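Local coordinates for protein caspase Nc subunit 1 (Drosophila melanogaster, PDB 2FP3) that is an initiator cysteine protease of the caspase family that takes part in the activation cascade of the caspases that carry out apoptosis, at residues A[50-61]-A[303-314]. The protein carries 2 engineered substitutions. Numbering follows the deposited sequence.
Sequences LGTYKMQSRFNR and FNKKLYFNPGFF
The ring of Tyr53 carries Lys305 CB on one face, 3.8 Å from its centroid, and has Leu307 CB at its edge; its own edge is turned onto the face of Phe303, with CE2 over the centre of that ring and the planes at 54°, an edge-to-face pair. Two loops of the caspase fold meet here, 50-61 leading into strand 62-68 and, after strand 297-301, the loop 303-314, so the approach to the first strand and the tail after the last lie side by side. Tyrosine suits this place because its ring packs in a buried apolar setting while its hydroxyl bonds to Asp232. The backbones join at a single bridge: Lys306 N donates to Gly51 O (2.9 Å) and Tyr53 N to Lys306 O (3.0 Å).

Further along, the unbranched chain of Met55 sets CG, anti to the carbonyl carbon (chi1 -67°), beside Leu307 CD1, and bends at chi2 and chi3 carry CE to 3.8 Å from Phe309 CD1. Its carbonyl oxygen lies over the centre of the Arg61 guanidinium and accepts from Asn310 ND2, while Asn310 OD1 takes the backbone N of His43, so both ends of the amide are used. The poorly ordered Arg58 lays its aliphatic CD over a face of the Phe314 ring.

Arg61, buried, suits a site rich in carbonyl oxygens, and Glu128 probably balances its charge through a salt bridge to NE. Bends at chi2 and chi3 fold the chain back so that NH1 makes weak bonds to Phe309 O and Asn310 O, the latter from the first residue of a type II turn; Gly312, third in it, takes without strain the positive phi needed there. At the turn's end NH2 donates to Phe313 O over 3.0 Å, in both the guanidinium and the carbonyl plane, with an N-H...O angle of 164°.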
loop_
_atom_site.group_PDB
_atom_site.type_symbol
_atom_site.label_atom_id
_atom_site.label_comp_id
_atom_site.label_asym_id
_atom_site.label_seq_id
_atom_site.Cartn_x
_atom_site.Cartn_y
_atom_site.Cartn_z
ATOM N N LEU A 50 12.953 4.175 20.161
ATOM C CA LEU A 50 11.805 3.632 19.470
ATOM C C LEU A 50 12.243 2.236 19.012
ATOM O O LEU A 50 13.423 2.022 18.701
ATOM C CB LEU A 50 11.469 4.522 18.267
ATOM C CG LEU A 50 10.230 5.428 18.301
ATOM C CD1 LEU A 50 10.005 6.055 19.677
ATOM C CD2 LEU A 50 10.397 6.501 17.221
ATOM N N GLY A 51 11.307 1.291 18.989
ATOM C CA GLY A 51 11.625 -0.060 18.557
ATOM C C GLY A 51 11.581 -0.244 17.046
ATOM O O GLY A 51 11.361 0.717 16.294
ATOM N N THR A 52 11.777 -1.488 16.607
ATOM C CA THR A 52 11.786 -1.841 15.188
ATOM C C THR A 52 10.950 -3.097 14.914
ATOM O O THR A 52 11.138 -4.116 15.559
ATOM C CB THR A 52 13.229 -2.112 14.720
ATOM O OG1 THR A 52 14.068 -1.011 15.097
ATOM C CG2 THR A 52 13.284 -2.303 13.215
ATOM N N TYR A 53 10.024 -3.037 13.962
ATOM C CA TYR A 53 9.223 -4.220 13.670
ATOM C C TYR A 53 10.145 -5.285 13.125
ATOM O O TYR A 53 11.017 -5.000 12.297
ATOM C CB TYR A 53 8.137 -3.935 12.629
ATOM C CG TYR A 53 7.024 -3.028 13.112
ATOM C CD1 TYR A 53 6.087 -3.466 14.053
ATOM C CD2 TYR A 53 6.921 -1.722 12.627
ATOM C CE1 TYR A 53 5.059 -2.605 14.503
ATOM C CE2 TYR A 53 5.922 -0.864 13.060
ATOM C CZ TYR A 53 4.992 -1.296 13.995
ATOM O OH TYR A 53 4.024 -0.405 14.400
ATOM N N LYS A 54 9.942 -6.514 13.583
ATOM C CA LYS A 54 10.761 -7.630 13.134
ATOM C C LYS A 54 10.571 -7.869 11.635
ATOM O O LYS A 54 9.448 -8.039 11.164
ATOM C CB LYS A 54 10.401 -8.888 13.926
ATOM C CG LYS A 54 11.389 -10.037 13.753
ATOM C CD LYS A 54 11.009 -11.267 14.599
ATOM C CE LYS A 54 9.858 -12.065 13.976
ATOM N NZ LYS A 54 10.243 -12.642 12.648
ATOM N N MET A 55 11.676 -7.860 10.899
ATOM C CA MET A 55 11.685 -8.082 9.456
ATOM C C MET A 55 12.948 -8.862 9.093
ATOM O O MET A 55 13.823 -8.355 8.385
ATOM C CB MET A 55 11.695 -6.750 8.708
ATOM C CG MET A 55 10.432 -5.942 8.875
ATOM S SD MET A 55 9.015 -6.772 8.168
ATOM C CE MET A 55 9.009 -6.115 6.499
ATOM N N GLN A 56 13.037 -10.104 9.558
ATOM C CA GLN A 56 14.224 -10.910 9.303
ATOM C C GLN A 56 14.010 -12.366 8.875
ATOM O O GLN A 56 14.986 -13.090 8.666
ATOM C CB GLN A 56 15.116 -10.851 10.546
ATOM C CG GLN A 56 14.325 -10.891 11.843
ATOM C CD GLN A 56 15.168 -10.584 13.082
ATOM O OE1 GLN A 56 15.713 -9.484 13.232
ATOM N NE2 GLN A 56 15.269 -11.560 13.980
ATOM N N SER A 57 12.756 -12.799 8.734
ATOM C CA SER A 57 12.470 -14.180 8.327
ATOM C C SER A 57 12.893 -14.336 6.881
ATOM O O SER A 57 13.102 -13.337 6.197
ATOM C CB SER A 57 10.975 -14.481 8.433
ATOM O OG SER A 57 10.296 -14.126 7.236
ATOM N N ARG A 58 13.016 -15.564 6.386
ATOM C CA ARG A 58 13.417 -15.690 4.990
ATOM C C ARG A 58 12.363 -16.082 3.972
ATOM O O ARG A 58 12.651 -16.109 2.786
ATOM C CB ARG A 58 14.658 -16.580 4.832
ATOM C CG ARG A 58 14.704 -17.863 5.619
ATOM C CD ARG A 58 16.109 -18.430 5.488
ATOM N NE ARG A 58 16.338 -19.620 6.295
ATOM C CZ ARG A 58 17.526 -20.196 6.437
ATOM N NH1 ARG A 58 18.588 -19.686 5.828
ATOM N NH2 ARG A 58 17.653 -21.285 7.184
ATOM N N PHE A 59 11.145 -16.368 4.409
ATOM C CA PHE A 59 10.089 -16.697 3.452
ATOM C C PHE A 59 8.761 -16.065 3.858
ATOM O O PHE A 59 7.767 -16.172 3.146
ATOM C CB PHE A 59 9.925 -18.210 3.316
ATOM C CG PHE A 59 11.185 -18.914 2.910
ATOM C CD1 PHE A 59 11.947 -19.600 3.850
ATOM C CD2 PHE A 59 11.655 -18.819 1.607
ATOM C CE1 PHE A 59 13.163 -20.172 3.494
ATOM C CE2 PHE A 59 12.872 -19.388 1.243
ATOM C CZ PHE A 59 13.625 -20.062 2.186
ATOM N N ASN A 60 8.763 -15.388 5.000
ATOM C CA ASN A 60 7.570 -14.748 5.522
ATOM C C ASN A 60 7.798 -13.256 5.757
ATOM O O ASN A 60 7.243 -12.678 6.688
ATOM C CB ASN A 60 7.183 -15.425 6.835
ATOM C CG ASN A 60 6.515 -16.767 6.625
ATOM O OD1 ASN A 60 5.361 -16.832 6.222
ATOM N ND2 ASN A 60 7.239 -17.842 6.894
ATOM N N ARG A 61 8.612 -12.636 4.909
ATOM C CA ARG A 61 8.933 -11.222 5.054
ATOM C C ARG A 61 7.700 -10.333 4.974
ATOM O O ARG A 61 7.570 -9.385 5.746
ATOM C CB ARG A 61 9.967 -10.801 4.001
ATOM C CG ARG A 61 10.505 -9.397 4.183
ATOM C CD ARG A 61 10.886 -9.119 5.641
ATOM N NE ARG A 61 11.945 -10.003 6.127
ATOM C CZ ARG A 61 13.222 -9.924 5.764
ATOM N NH1 ARG A 61 13.616 -8.990 4.909
ATOM N NH2 ARG A 61 14.106 -10.786 6.245
ATOM N N PHE A 303 1.497 3.524 14.793
ATOM C CA PHE A 303 2.577 2.831 14.074
ATOM C C PHE A 303 3.825 3.410 14.757
ATOM O O PHE A 303 4.497 4.288 14.221
ATOM C CB PHE A 303 2.533 3.209 12.589
ATOM C CG PHE A 303 3.483 2.418 11.706
ATOM C CD1 PHE A 303 4.778 2.877 11.453
ATOM C CD2 PHE A 303 3.054 1.249 11.067
ATOM C CE1 PHE A 303 5.624 2.191 10.569
ATOM C CE2 PHE A 303 3.891 0.557 10.182
ATOM C CZ PHE A 303 5.174 1.028 9.932
ATOM N N ASN A 304 4.139 2.894 15.938
ATOM C CA ASN A 304 5.221 3.452 16.725
ATOM C C ASN A 304 6.641 2.903 16.667
ATOM O O ASN A 304 7.491 3.316 17.450
ATOM C CB ASN A 304 4.735 3.542 18.174
ATOM C CG ASN A 304 3.420 4.316 18.286
ATOM O OD1 ASN A 304 3.209 5.307 17.577
ATOM N ND2 ASN A 304 2.540 3.876 19.172
ATOM N N LYS A 305 6.914 2.012 15.726
ATOM C CA LYS A 305 8.254 1.459 15.577
ATOM C C LYS A 305 8.717 1.714 14.146
ATOM O O LYS A 305 7.900 1.967 13.266
ATOM C CB LYS A 305 8.255 -0.052 15.836
ATOM C CG LYS A 305 7.886 -0.464 17.252
ATOM C CD LYS A 305 7.826 -1.978 17.344
ATOM C CE LYS A 305 7.457 -2.459 18.731
ATOM N NZ LYS A 305 7.517 -3.948 18.775
ATOM N N LYS A 306 10.023 1.645 13.910
ATOM C CA LYS A 306 10.538 1.853 12.567
ATOM C C LYS A 306 10.269 0.606 11.733
ATOM O O LYS A 306 10.251 -0.521 12.254
ATOM C CB LYS A 306 12.045 2.118 12.600
ATOM C CG LYS A 306 12.479 3.314 13.445
ATOM C CD LYS A 306 12.171 4.654 12.794
ATOM C CE LYS A 306 12.571 5.788 13.740
ATOM N NZ LYS A 306 12.328 7.148 13.191
ATOM N N LEU A 307 10.052 0.804 10.439
ATOM C CA LEU A 307 9.829 -0.313 9.546
ATOM C C LEU A 307 10.896 -0.357 8.462
ATOM O O LEU A 307 10.840 0.409 7.491
ATOM C CB LEU A 307 8.445 -0.237 8.890
ATOM C CG LEU A 307 8.209 -1.352 7.865
ATOM C CD1 LEU A 307 8.476 -2.693 8.521
ATOM C CD2 LEU A 307 6.807 -1.317 7.327
ATOM N N TYR A 308 11.884 -1.229 8.644
ATOM C CA TYR A 308 12.933 -1.416 7.647
ATOM C C TYR A 308 12.543 -2.699 6.930
ATOM O O TYR A 308 12.166 -3.680 7.564
ATOM C CB TYR A 308 14.310 -1.586 8.294
ATOM C CG TYR A 308 14.888 -0.306 8.840
ATOM C CD1 TYR A 308 14.738 0.029 10.185
ATOM C CD2 TYR A 308 15.564 0.595 7.999
ATOM C CE1 TYR A 308 15.246 1.234 10.688
ATOM C CE2 TYR A 308 16.073 1.800 8.490
ATOM C CZ TYR A 308 15.913 2.112 9.832
ATOM O OH TYR A 308 16.428 3.290 10.339
ATOM N N PHE A 309 12.609 -2.687 5.608
ATOM C CA PHE A 309 12.234 -3.855 4.833
ATOM C C PHE A 309 13.376 -4.871 4.683
ATOM O O PHE A 309 13.132 -6.044 4.362
ATOM C CB PHE A 309 11.713 -3.409 3.458
ATOM C CG PHE A 309 10.337 -2.782 3.498
ATOM C CD1 PHE A 309 9.196 -3.571 3.646
ATOM C CD2 PHE A 309 10.181 -1.403 3.412
ATOM C CE1 PHE A 309 7.922 -2.994 3.712
ATOM C CE2 PHE A 309 8.916 -0.816 3.479
ATOM C CZ PHE A 309 7.783 -1.618 3.631
ATOM N N ASN A 310 14.607 -4.420 4.930
ATOM C CA ASN A 310 15.792 -5.272 4.812
ATOM C C ASN A 310 15.690 -6.146 3.564
ATOM O O ASN A 310 15.857 -7.366 3.621
ATOM C CB ASN A 310 15.938 -6.154 6.051
ATOM C CG ASN A 310 16.139 -5.348 7.321
ATOM O OD1 ASN A 310 16.964 -4.437 7.361
ATOM N ND2 ASN A 310 15.393 -5.684 8.370
ATOM N N PRO A 311 15.434 -5.532 2.405
ATOM C CA PRO A 311 15.323 -6.382 1.217
ATOM C C PRO A 311 16.581 -7.182 0.908
ATOM O O PRO A 311 17.697 -6.671 0.992
ATOM C CB PRO A 311 14.980 -5.389 0.119
ATOM C CG PRO A 311 15.772 -4.200 0.512
ATOM C CD PRO A 311 15.578 -4.116 2.028
ATOM N N GLY A 312 16.384 -8.446 0.561
ATOM C CA GLY A 312 17.491 -9.319 0.215
ATOM C C GLY A 312 18.384 -9.784 1.352
ATOM O O GLY A 312 19.483 -10.266 1.100
ATOM N N PHE A 313 17.936 -9.662 2.596
ATOM C CA PHE A 313 18.756 -10.088 3.722
ATOM C C PHE A 313 17.901 -10.692 4.827
ATOM O O PHE A 313 16.779 -10.235 5.070
ATOM C CB PHE A 313 19.536 -8.900 4.277
ATOM C CG PHE A 313 20.716 -9.294 5.121
ATOM C CD1 PHE A 313 21.922 -9.665 4.522
ATOM C CD2 PHE A 313 20.614 -9.329 6.513
ATOM C CE1 PHE A 313 23.008 -10.061 5.295
ATOM C CE2 PHE A 313 21.688 -9.723 7.295
ATOM C CZ PHE A 313 22.893 -10.092 6.686
ATOM N N PHE A 314 18.425 -11.713 5.505
ATOM C CA PHE A 314 17.680 -12.363 6.577
ATOM C C PHE A 314 18.539 -12.720 7.771
ATOM O O PHE A 314 19.753 -12.781 7.667
ATOM C CB PHE A 314 16.984 -13.625 6.061
ATOM C CG PHE A 314 17.868 -14.528 5.239
ATOM C CD1 PHE A 314 18.000 -14.332 3.869
ATOM C CD2 PHE A 314 18.536 -15.594 5.825
ATOM C CE1 PHE A 314 18.779 -15.194 3.092
ATOM C CE2 PHE A 314 19.320 -16.459 5.058
ATOM C CZ PHE A 314 19.438 -16.257 3.689
HETATM O O HOH W 1 8.917 1.967 19.605
HETATM O O HOH W 2 12.026 -3.650 10.413
#